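Local atomic coordinates of uncharacterized protein (Anabaena variabilis, PDB entry 3OT2), a protein that is of unknown function but, as a DUF820 (Uma2-like) member of the PD-(D/E)XK nuclease clan, probably acts as a nuclease. Residues 126-129 with 130-134; 117-120 with 121-125; 85-89 with 90-94. One frame throughout, in Å; residues are numbered along the deposited sequence. Where two conformers were deposited one is given.

Contact 1: residues 126-129 with 130-134; sequences ILHC and LKHGT
A chi1 of 179° in His-128 swings CG opposite the amide nitrogen, whereas His-132, one turn later, holds CG beside its own backbone N (chi1 -67°), and the two imidazoles therefore converge on the same flank of the chain. Their planes meet at 49° with centroids 4.6 Å apart, an oblique pair that is neither a stack nor edge-to-face. The touching edge of His-132 is its CD2-NE2 side: CD2 lies over one face of the His-128 ring, displaced toward the rim, and NE2 comes within 3.5 Å of His-128 CE1. In its own plane, the same CD2 also meets the carbonyl His-128 O at 3.2 Å. Beyond the two segments, His-128 NE2 is hydrogen-bonded to the carbonyl O of Phe-73, and the His-128 ring stacks with His-76.

This is the C-terminal end of helix 119-131. Leu-130 N still gives an ordinary i to i+4 bond to Ile-126 O at 3.1 Å, but Cys-129 O then takes two donors, His-132 N and Thr-134 N, each at 3.0 Å and from opposite faces of its carbonyl plane. The second is an i to i+5 bond that closes round Gly-133, whose positive phi turns the chain back toward strand 136-141. Thr-134 OG1 then sits 3.2 Å from Cys-129 CB and bonds to Pro-106 O.

Because a carbonyl can only accept, the bond to Phe-73 O is consistent with a proton on His-128 NE2. Two amides gripping Cys-129 O satisfy a carbonyl that the ending helix would otherwise leave short of its usual partner.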
ATOM      1  N   ILE A 126      -1.367   3.447   8.901  1.00 28.54           N
ATOM      2  CA  ILE A 126      -2.778   3.110   8.728  1.00 26.60           C
ATOM      3  C   ILE A 126      -3.013   1.707   9.272  1.00 29.42           C
ATOM      4  O   ILE A 126      -3.974   1.495  10.014  1.00 28.37           O
ATOM      5  CB  ILE A 126      -3.259   3.262   7.257  1.00 28.47           C
ATOM      6  CG1 ILE A 126      -3.302   4.758   6.839  1.00 27.99           C
ATOM      7  CG2 ILE A 126      -4.645   2.611   7.070  1.00 28.22           C
ATOM      8  CD1 ILE A 126      -3.459   5.019   5.337  1.00 28.17           C
ATOM      9  N   LEU A 127      -2.128   0.752   8.946  1.00 27.44           N
ATOM     10  CA  LEU A 127      -2.335  -0.617   9.420  1.00 26.80           C
ATOM     11  C   LEU A 127      -2.213  -0.708  10.950  1.00 29.97           C
ATOM     12  O   LEU A 127      -2.935  -1.500  11.558  1.00 29.84           O
ATOM     13  CB  LEU A 127      -1.403  -1.601   8.701  1.00 27.21           C
ATOM     14  CG  LEU A 127      -1.638  -1.721   7.177  1.00 29.31           C
ATOM     15  CD1 LEU A 127      -0.486  -2.444   6.513  1.00 28.90           C
ATOM     16  CD2 LEU A 127      -2.985  -2.388   6.845  1.00 30.84           C
ATOM     17  N   HIS A 128      -1.354   0.125  11.571  1.00 28.10           N
ATOM     18  CA  HIS A 128      -1.188   0.188  13.038  1.00 29.21           C
ATOM     19  C   HIS A 128      -2.493   0.732  13.662  1.00 32.59           C
ATOM     20  O   HIS A 128      -2.938   0.209  14.678  1.00 32.50           O
ATOM     21  CB  HIS A 128       0.036   1.050  13.426  1.00 30.99           C
ATOM     22  CG  HIS A 128       0.255   1.179  14.906  1.00 34.87           C
ATOM     23  ND1 HIS A 128       0.846   0.167  15.630  1.00 38.05           N
ATOM     24  CD2 HIS A 128      -0.042   2.203  15.743  1.00 35.75           C
ATOM     25  CE1 HIS A 128       0.872   0.585  16.885  1.00 37.80           C
ATOM     26  NE2 HIS A 128       0.350   1.813  17.000  1.00 37.17           N
ATOM     27  N   CYS A 129      -3.136   1.736  13.022  1.00 29.01           N
ATOM     28  CA  CYS A 129      -4.439   2.267  13.473  1.00 28.24           C
ATOM     29  C   CYS A 129      -5.489   1.157  13.533  1.00 30.04           C
ATOM     30  O   CYS A 129      -6.185   1.018  14.547  1.00 29.22           O
ATOM     31  CB  CYS A 129      -4.904   3.401  12.567  1.00 27.46           C
ATOM     32  SG  CYS A 129      -3.985   4.929  12.784  1.00 32.45           S
ATOM     33  N   LEU A 130      -5.604   0.370  12.446  0.50 26.07           N
ATOM     34  CA  LEU A 130      -6.563  -0.732  12.338  0.50 26.76           C
ATOM     35  C   LEU A 130      -6.331  -1.786  13.415  0.50 32.83           C
ATOM     36  O   LEU A 130      -7.296  -2.365  13.915  0.50 33.45           O
ATOM     37  CB  LEU A 130      -6.511  -1.392  10.952  0.50 26.45           C
ATOM     38  CG  LEU A 130      -6.904  -0.529   9.749  0.50 30.10           C
ATOM     39  CD1 LEU A 130      -6.577  -1.253   8.457  0.50 30.47           C
ATOM     40  CD2 LEU A 130      -8.383  -0.146   9.778  0.50 31.70           C
ATOM     41  N   LYS A 131      -5.060  -2.001  13.798  1.00 29.54           N
ATOM     42  CA  LYS A 131      -4.671  -2.962  14.840  0.50 30.65           C
ATOM     43  C   LYS A 131      -5.175  -2.495  16.226  1.00 35.30           C
ATOM     44  O   LYS A 131      -5.326  -3.309  17.140  1.00 35.67           O
ATOM     45  CB  LYS A 131      -3.131  -3.129  14.831  0.50 33.21           C
ATOM     46  CG  LYS A 131      -2.571  -4.138  15.838  0.50 33.15           C
ATOM     47  CD  LYS A 131      -1.050  -4.180  15.827  0.50 40.55           C
ATOM     48  CE  LYS A 131      -0.550  -5.235  16.787  0.50 46.67           C
ATOM     49  NZ  LYS A 131       0.924  -5.392  16.707  0.50 60.93           N
ATOM     50  N   HIS A 132      -5.429  -1.173  16.383  1.00 30.81           N
ATOM     51  CA  HIS A 132      -5.833  -0.633  17.679  1.00 31.42           C
ATOM     52  C   HIS A 132      -7.246  -0.043  17.690  1.00 36.33           C
ATOM     53  O   HIS A 132      -7.557   0.774  18.552  1.00 35.79           O
ATOM     54  CB  HIS A 132      -4.772   0.365  18.165  1.00 31.74           C
ATOM     55  CG  HIS A 132      -3.489  -0.343  18.481  1.00 35.71           C
ATOM     56  ND1 HIS A 132      -3.305  -1.003  19.695  1.00 38.06           N
ATOM     57  CD2 HIS A 132      -2.412  -0.580  17.695  1.00 37.29           C
ATOM     58  CE1 HIS A 132      -2.111  -1.569  19.623  1.00 38.21           C
ATOM     59  NE2 HIS A 132      -1.534  -1.349  18.441  1.00 38.22           N
ATOM     60  N   GLY A 133      -8.097  -0.515  16.780  1.00 35.15           N
ATOM     61  CA  GLY A 133      -9.512  -0.157  16.762  1.00 35.68           C
ATOM     62  C   GLY A 133     -10.052   0.775  15.702  1.00 36.00           C
ATOM     63  O   GLY A 133     -11.254   1.031  15.688  1.00 35.81           O
ATOM     64  N   THR A 134      -9.198   1.329  14.825  1.00 31.03           N
ATOM     65  CA  THR A 134      -9.691   2.242  13.786  1.00 27.28           C
ATOM     66  C   THR A 134     -10.661   1.477  12.874  1.00 29.97           C
ATOM     67  O   THR A 134     -10.409   0.326  12.520  1.00 29.19           O
ATOM     68  CB  THR A 134      -8.520   2.871  13.045  1.00 29.12           C
ATOM     69  OG1 THR A 134      -7.778   3.653  13.988  1.00 28.50           O
ATOM     70  CG2 THR A 134      -8.948   3.758  11.875  1.00 25.56           C
TER

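Contact 2: residues 117-120 with 121-125; sequences QSQT and KVTKN. With EDO (1,2-ethanediol), chain K; EDO (1,2-ethanediol), chain G.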
ATOM      1  N   GLN A 117       6.599  12.520   1.166  1.00 39.92           N
ATOM      2  CA  GLN A 117       6.027  11.556   2.090  1.00 36.35           C
ATOM      3  C   GLN A 117       6.471  10.133   1.745  1.00 40.49           C
ATOM      4  O   GLN A 117       6.633   9.795   0.572  1.00 40.95           O
ATOM      5  CB  GLN A 117       4.475  11.672   2.075  1.00 35.43           C
ATOM      6  CG  GLN A 117       3.704  10.844   3.129  1.00 29.09           C
ATOM      7  CD  GLN A 117       4.133  11.079   4.572  1.00 38.34           C
ATOM      8  OE1 GLN A 117       5.274  10.838   4.945  1.00 35.66           O
ATOM      9  NE2 GLN A 117       3.199  11.410   5.457  1.00 35.47           N
ATOM     10  N   SER A 118       6.685   9.299   2.769  1.00 36.92           N
ATOM     11  CA  SER A 118       6.991   7.883   2.563  1.00 35.33           C
ATOM     12  C   SER A 118       5.662   7.135   2.539  1.00 36.50           C
ATOM     13  O   SER A 118       4.993   7.058   3.568  1.00 34.57           O
ATOM     14  CB  SER A 118       7.911   7.342   3.656  1.00 37.90           C
ATOM     15  OG  SER A 118       7.914   5.919   3.632  1.00 37.35           O
ATOM     16  N   GLN A 119       5.252   6.623   1.362  1.00 35.04           N
ATOM     17  CA  GLN A 119       4.021   5.846   1.212  1.00 33.08           C
ATOM     18  C   GLN A 119       4.094   4.550   2.062  1.00 37.11           C
ATOM     19  O   GLN A 119       3.081   4.119   2.602  1.00 36.05           O
ATOM     20  CB  GLN A 119       3.775   5.525  -0.262  1.00 34.73           C
ATOM     21  CG  GLN A 119       2.424   4.840  -0.510  1.00 34.65           C
ATOM     22  CD  GLN A 119       1.991   4.880  -1.951  1.00 38.40           C
ATOM     23  OE1 GLN A 119       2.570   5.585  -2.772  1.00 37.70           O
ATOM     24  NE2 GLN A 119       0.932   4.165  -2.272  1.00 34.10           N
ATOM     25  N   THR A 120       5.299   3.950   2.206  1.00 34.81           N
ATOM     26  CA  THR A 120       5.470   2.750   3.035  1.00 33.89           C
ATOM     27  C   THR A 120       5.162   3.111   4.496  1.00 33.74           C
ATOM     28  O   THR A 120       4.370   2.422   5.110  1.00 31.95           O
ATOM     29  CB  THR A 120       6.856   2.170   2.826  1.00 39.04           C
ATOM     30  OG1 THR A 120       6.861   1.557   1.537  1.00 39.90           O
ATOM     31  CG2 THR A 120       7.256   1.132   3.887  1.00 38.18           C
ATOM     32  N   LYS A 121       5.747   4.202   5.024  1.00 31.62           N
ATOM     33  CA  LYS A 121       5.516   4.651   6.401  1.00 32.32           C
ATOM     34  C   LYS A 121       4.019   4.901   6.653  1.00 34.59           C
ATOM     35  O   LYS A 121       3.489   4.449   7.670  1.00 32.25           O
ATOM     36  CB  LYS A 121       6.327   5.927   6.697  1.00 36.17           C
ATOM     37  CG  LYS A 121       6.079   6.546   8.067  1.00 38.47           C
ATOM     38  CD  LYS A 121       6.726   7.925   8.203  1.00 45.89           C
ATOM     39  CE  LYS A 121       5.900   8.981   7.500  1.00 43.74           C
ATOM     40  NZ  LYS A 121       6.592  10.302   7.417  1.00 39.22           N
ATOM     41  N   VAL A 122       3.349   5.594   5.720  1.00 31.87           N
ATOM     42  CA  VAL A 122       1.920   5.924   5.806  1.00 31.13           C
ATOM     43  C   VAL A 122       1.077   4.662   5.864  1.00 32.61           C
ATOM     44  O   VAL A 122       0.146   4.601   6.673  1.00 30.85           O
ATOM     45  CB  VAL A 122       1.504   6.836   4.617  1.00 36.10           C
ATOM     46  CG1 VAL A 122      -0.000   6.845   4.441  1.00 36.34           C
ATOM     47  CG2 VAL A 122       1.997   8.249   4.840  1.00 35.98           C
ATOM     48  N   THR A 123       1.387   3.662   5.007  1.00 31.07           N
ATOM     49  CA  THR A 123       0.651   2.385   4.973  1.00 31.38           C
ATOM     50  C   THR A 123       0.826   1.675   6.317  1.00 31.40           C
ATOM     51  O   THR A 123      -0.169   1.232   6.880  1.00 30.58           O
ATOM     52  CB  THR A 123       1.089   1.529   3.781  1.00 35.79           C
ATOM     53  OG1 THR A 123       0.781   2.280   2.621  1.00 37.41           O
ATOM     54  CG2 THR A 123       0.332   0.233   3.708  1.00 33.13           C
ATOM     55  N   LYS A 124       2.061   1.634   6.852  1.00 29.23           N
ATOM     56  CA  LYS A 124       2.315   1.039   8.173  1.00 28.89           C
ATOM     57  C   LYS A 124       1.486   1.759   9.252  1.00 32.03           C
ATOM     58  O   LYS A 124       0.924   1.100  10.121  1.00 31.79           O
ATOM     59  CB  LYS A 124       3.795   1.123   8.554  1.00 29.78           C
ATOM     60  CG  LYS A 124       4.733   0.241   7.753  1.00 39.75           C
ATOM     61  CD  LYS A 124       6.128   0.486   8.267  1.00 39.03           C
ATOM     62  CE  LYS A 124       7.144  -0.233   7.456  1.00 45.46           C
ATOM     63  NZ  LYS A 124       8.494  -0.095   8.062  1.00 38.24           N
ATOM     64  N   ASN A 125       1.442   3.101   9.214  1.00 28.80           N
ATOM     65  CA  ASN A 125       0.677   3.899  10.185  1.00 28.04           C
ATOM     66  C   ASN A 125      -0.813   3.579  10.115  1.00 31.40           C
ATOM     67  O   ASN A 125      -1.441   3.401  11.160  1.00 29.62           O
ATOM     68  CB  ASN A 125       0.915   5.407   9.980  1.00 27.28           C
ATOM     69  CG  ASN A 125       2.258   5.870  10.505  1.00 36.23           C
ATOM     70  OD1 ASN A 125       2.947   5.165  11.267  1.00 32.44           O
ATOM     71  ND2 ASN A 125       2.657   7.071  10.125  1.00 32.25           N
TER
HETATM   72  C1  EDO K 193      -0.116   0.924  -0.496  1.00 46.55           C
HETATM   73  O1  EDO K 193       0.304   2.270  -0.294  1.00 41.78           O
HETATM   74  C2  EDO K 193       0.987  -0.030  -0.024  1.00 47.85           C
HETATM   75  O2  EDO K 193       2.135   0.083  -0.868  1.00 47.84           O
HETATM   76  C1  EDO G 192       8.707   3.700   8.762  1.00 51.78           C
HETATM   77  O1  EDO G 192       8.827   2.744   7.694  1.00 52.64           O
HETATM   78  C2  EDO G 192       8.802   2.973  10.098  1.00 53.13           C
HETATM   79  O2  EDO G 192      10.050   3.257  10.757  1.00 63.37           O
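Gln-117 lays its side chain across Val-122 at about a right angle, with NE2 3.4 Å from the methyl CG2, while its other amide atom serves the start of helix 119-131. This is a serine N-cap: Ser-118 OG accepts from Lys-121 N at 3.1 Å, a nearly straight bond (167°). It opens the helix of a beta-alpha-beta unit between strands 108-112 and 136-141. The hydroxyl of Ser-118 is also bonded to Glu-144 of the second subunit, which ties the cap to the dimer interface.

Gln-117 OE1 has two donors in its carbonyl plane, each on a lone pair: Ser-118 N at 3.0 Å and Lys-121 NZ at 2.9 Å. The glutamine chain bends at chi2 (55°) and the lysine chain at chi3 (78°), and the two bends bring amide and ammonium together where the side chains cross.

In the same first turns, Thr-120 and Lys-124 lie side by side, pointing the same way, CG2 against CE at 3.8 Å. Their polar ends go to the second subunit, Thr-120 to Asp-141 and Lys-124 by a salt bridge to Asp-160. On another flank, a 1,2-ethanediol, probably from the crystallisation liquor, joins Gln-119 to Thr-123 and is also bonded to the same two side chains of the second subunit. Its O1 accepts from Gln-119 NE2 at 2.8 Å and donates to Thr-123 OG1, which in turn gives its own proton to the carbonyl Gln-119 O at 2.9 Å.

Contact 3: residues 85-89 with 90-94; sequences FIWSR and IPREE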
ATOM      1  N   PHE A  85     -13.023  11.184  14.983  1.00 26.82           N
ATOM      2  CA  PHE A  85     -13.459  10.442  16.182  1.00 26.98           C
ATOM      3  C   PHE A  85     -14.939  10.579  16.371  1.00 30.25           C
ATOM      4  O   PHE A  85     -15.439  11.699  16.307  1.00 28.57           O
ATOM      5  CB  PHE A  85     -12.760  11.006  17.448  1.00 28.71           C
ATOM      6  CG  PHE A  85     -11.291  10.691  17.569  1.00 29.29           C
ATOM      7  CD1 PHE A  85     -10.341  11.500  16.970  1.00 31.88           C
ATOM      8  CD2 PHE A  85     -10.858   9.598  18.311  1.00 30.77           C
ATOM      9  CE1 PHE A  85      -8.986  11.204  17.081  1.00 32.68           C
ATOM     10  CE2 PHE A  85      -9.497   9.318  18.442  1.00 33.46           C
ATOM     11  CZ  PHE A  85      -8.571  10.122  17.825  1.00 31.54           C
ATOM     12  N   ILE A  86     -15.641   9.463  16.670  1.00 28.07           N
ATOM     13  CA  ILE A  86     -17.072   9.488  16.984  1.00 28.67           C
ATOM     14  C   ILE A  86     -17.186  10.233  18.330  1.00 33.77           C
ATOM     15  O   ILE A  86     -16.200  10.264  19.097  1.00 31.59           O
ATOM     16  CB  ILE A  86     -17.750   8.087  16.966  1.00 31.37           C
ATOM     17  CG1 ILE A  86     -17.264   7.180  18.140  1.00 31.77           C
ATOM     18  CG2 ILE A  86     -17.567   7.428  15.574  1.00 30.41           C
ATOM     19  CD1 ILE A  86     -17.968   5.796  18.273  1.00 33.46           C
ATOM     20  N   TRP A  87     -18.347  10.878  18.587  1.00 31.06           N
ATOM     21  CA  TRP A  87     -18.514  11.747  19.742  1.00 31.51           C
ATOM     22  C   TRP A  87     -18.180  11.080  21.060  1.00 37.61           C
ATOM     23  O   TRP A  87     -17.456  11.686  21.843  1.00 37.36           O
ATOM     24  CB  TRP A  87     -19.930  12.328  19.804  1.00 31.38           C
ATOM     25  CG  TRP A  87     -19.940  13.768  20.236  1.00 33.38           C
ATOM     26  CD1 TRP A  87     -20.222  14.245  21.484  1.00 37.37           C
ATOM     27  CD2 TRP A  87     -19.588  14.911  19.435  1.00 32.98           C
ATOM     28  NE1 TRP A  87     -20.084  15.615  21.503  1.00 36.96           N
ATOM     29  CE2 TRP A  87     -19.703  16.049  20.256  1.00 37.38           C
ATOM     30  CE3 TRP A  87     -19.163  15.083  18.107  1.00 33.75           C
ATOM     31  CZ2 TRP A  87     -19.444  17.349  19.781  1.00 37.27           C
ATOM     32  CZ3 TRP A  87     -18.925  16.368  17.638  1.00 35.63           C
ATOM     33  CH2 TRP A  87     -19.086  17.485  18.466  1.00 37.23           C
ATOM     34  N   SER A  88     -18.658   9.833  21.297  1.00 35.72           N
ATOM     35  CA  SER A  88     -18.436   9.091  22.555  1.00 36.53           C
ATOM     36  C   SER A  88     -16.951   8.789  22.829  1.00 39.62           C
ATOM     37  O   SER A  88     -16.592   8.528  23.972  1.00 41.89           O
ATOM     38  CB  SER A  88     -19.222   7.783  22.545  1.00 39.64           C
ATOM     39  OG  SER A  88     -18.782   6.918  21.507  1.00 40.69           O
ATOM     40  N   ARG A  89     -16.099   8.810  21.791  1.00 34.58           N
ATOM     41  CA  ARG A  89     -14.669   8.499  21.920  1.00 33.26           C
ATOM     42  C   ARG A  89     -13.782   9.752  22.014  1.00 36.63           C
ATOM     43  O   ARG A  89     -12.590   9.602  22.249  1.00 36.46           O
ATOM     44  CB  ARG A  89     -14.209   7.602  20.747  1.00 30.29           C
ATOM     45  CG  ARG A  89     -14.746   6.178  20.883  1.00 28.41           C
ATOM     46  CD  ARG A  89     -14.183   5.281  19.803  1.00 33.20           C
ATOM     47  NE  ARG A  89     -12.832   4.813  20.126  1.00 32.15           N
ATOM     48  CZ  ARG A  89     -11.739   5.162  19.466  1.00 39.98           C
ATOM     49  NH1 ARG A  89     -11.811   6.018  18.454  1.00 28.42           N
ATOM     50  NH2 ARG A  89     -10.561   4.674  19.821  1.00 38.31           N
ATOM     51  N   ILE A  90     -14.344  10.973  21.886  1.00 33.55           N
ATOM     52  CA  ILE A  90     -13.541  12.199  21.994  1.00 32.54           C
ATOM     53  C   ILE A  90     -13.176  12.396  23.493  1.00 37.35           C
ATOM     54  O   ILE A  90     -14.084  12.561  24.298  1.00 37.69           O
ATOM     55  CB  ILE A  90     -14.254  13.445  21.380  1.00 34.90           C
ATOM     56  CG1 ILE A  90     -14.481  13.281  19.862  1.00 32.33           C
ATOM     57  CG2 ILE A  90     -13.456  14.745  21.676  1.00 34.92           C
ATOM     58  CD1 ILE A  90     -15.466  14.242  19.226  1.00 32.36           C
ATOM     59  N   PRO A  91     -11.873  12.315  23.894  1.00 37.62           N
ATOM     60  CA  PRO A  91     -11.530  12.529  25.317  1.00 39.54           C
ATOM     61  C   PRO A  91     -11.826  13.971  25.739  1.00 41.76           C
ATOM     62  O   PRO A  91     -11.511  14.916  25.017  1.00 40.14           O
ATOM     63  CB  PRO A  91     -10.038  12.197  25.384  1.00 41.69           C
ATOM     64  CG  PRO A  91      -9.531  12.414  24.015  1.00 44.52           C
ATOM     65  CD  PRO A  91     -10.665  12.073  23.080  1.00 38.59           C
ATOM     66  N   ARG A  92     -12.507  14.125  26.870  1.00 41.23           N
ATOM     67  CA  ARG A  92     -12.916  15.429  27.383  1.00 41.48           C
ATOM     68  C   ARG A  92     -12.490  15.628  28.812  1.00 48.58           C
ATOM     69  O   ARG A  92     -12.438  14.666  29.597  1.00 49.96           O
ATOM     70  CB  ARG A  92     -14.446  15.590  27.290  1.00 42.10           C
ATOM     71  CG  ARG A  92     -14.952  15.563  25.857  1.00 42.57           C
ATOM     72  CD  ARG A  92     -16.399  15.969  25.722  1.00 43.25           C
ATOM     73  NE  ARG A  92     -16.780  15.877  24.320  1.00 44.98           N
ATOM     74  CZ  ARG A  92     -16.735  16.881  23.450  1.00 60.24           C
ATOM     75  NH1 ARG A  92     -16.363  18.095  23.837  1.00 52.37           N
ATOM     76  NH2 ARG A  92     -17.080  16.685  22.192  1.00 42.64           N
ATOM     77  N   GLU A  93     -12.222  16.897  29.166  1.00 43.79           N
ATOM     78  CA  GLU A  93     -11.895  17.309  30.521  1.00 45.26           C
ATOM     79  C   GLU A  93     -13.217  17.345  31.313  1.00 50.94           C
ATOM     80  O   GLU A  93     -14.299  17.305  30.701  1.00 46.81           O
ATOM     81  CB  GLU A  93     -11.184  18.696  30.514  1.00 47.18           C
ATOM     82  CG  GLU A  93      -9.993  18.799  29.555  1.00 50.94           C
ATOM     83  CD  GLU A  93      -9.345  20.164  29.402  1.00 62.90           C
ATOM     84  OE1 GLU A  93      -9.739  21.093  30.143  1.00 53.42           O
ATOM     85  OE2 GLU A  93      -8.432  20.305  28.554  1.00 54.08           O
ATOM     86  N   GLU A  94     -13.144  17.460  32.662  1.00 51.21           N
ATOM     87  CA  GLU A  94     -14.318  17.498  33.531  1.00 53.42           C
ATOM     88  C   GLU A  94     -15.300  18.611  33.121  1.00 60.05           C
ATOM     89  O   GLU A  94     -16.514  18.404  33.213  1.00 62.32           O
ATOM     90  CB  GLU A  94     -13.900  17.671  35.006  1.00 57.36           C
TER
HETATM   91  O   HOH W   1     -17.068  13.216  23.977  1.00 48.53           O
HETATM   92  O   HOH W   2     -14.663  10.181  26.340  1.00 73.36           O
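Ile-90 and Trp-87 carry the apolar part of this turn. The tip of the isoleucine, CD1, lies over one face of the indole, offset toward the rim and 4.0 Å from Trp-87 CE3. Its CG1, anti to the carbonyl carbon, packs on strand residue Phe-85, whose CB is 3.7 Å away. One buried aliphatic side chain is thus shared between two aromatic residues.

The direct hydrogen bond is between backbones: Ile-90 N gives to Trp-87 O at 3.2 Å, straight at the hydrogen (162°). It is an i to i+3 bond that, following the one from Arg-89 N to Ile-86 O, marks the short 3-10 turn 87-89.

Water extends this pattern. A single water gives to Trp-87 O at 2.7 Å and to Ile-90 O at 3.1 Å, and accepts from Arg-92 NE at 2.7 Å, lying in the plane of the guanidinium at its edge. Arg-92 NH1 is hydrogen-bonded to Gly-96 O. With the chain extended from CG to NE, the water and Gly-96 O together probably limit how the guanidinium can turn.

Charge meets aromatic ring obliquely. Arg-92 NH2 comes to 3.3 Å from Trp-87 NE1, with the ring and guanidinium planes 30° apart; both nitrogens are donors, and no hydrogen bond joins them. Replacing Trp-87 by an alanine is likely to open a gap beside Ile-90 CD1 and to strip the NH2 end of Arg-92 of the indole it rests against.

The turn follows strand 82-86, second in the six-stranded mixed sheet. Trp-87 and Ile-90 reach back onto Arg-64 of the neighbouring edge strand 63-67, Phe-85 packs on Phe-66 there, and Arg-89 makes a salt bridge to Asp-107, just before strand 108-112.

Contacts 1 and 2 are the two ends of one helix: their centres lie about 13 Å apart, contact 2 capping its start and contact 1 ending it, and both touch the second subunit. Contact 3 comes earlier in the chain and stands apart, with no other chain of the assembly against it. Its centre is about 18 Å from that of contact 1, with nearest atoms about 5 Å apart, and about 27 Å from that of contact 2, across the centre of the chain. Ala-105 is common ground, touched by Thr-134 and hydrogen-bonded by Arg-89. The bound 1,4-butanediol, whose pocket includes Phe-15, Glu-20 and Arg-70, is about 13 Å from the Lys-121 side chain.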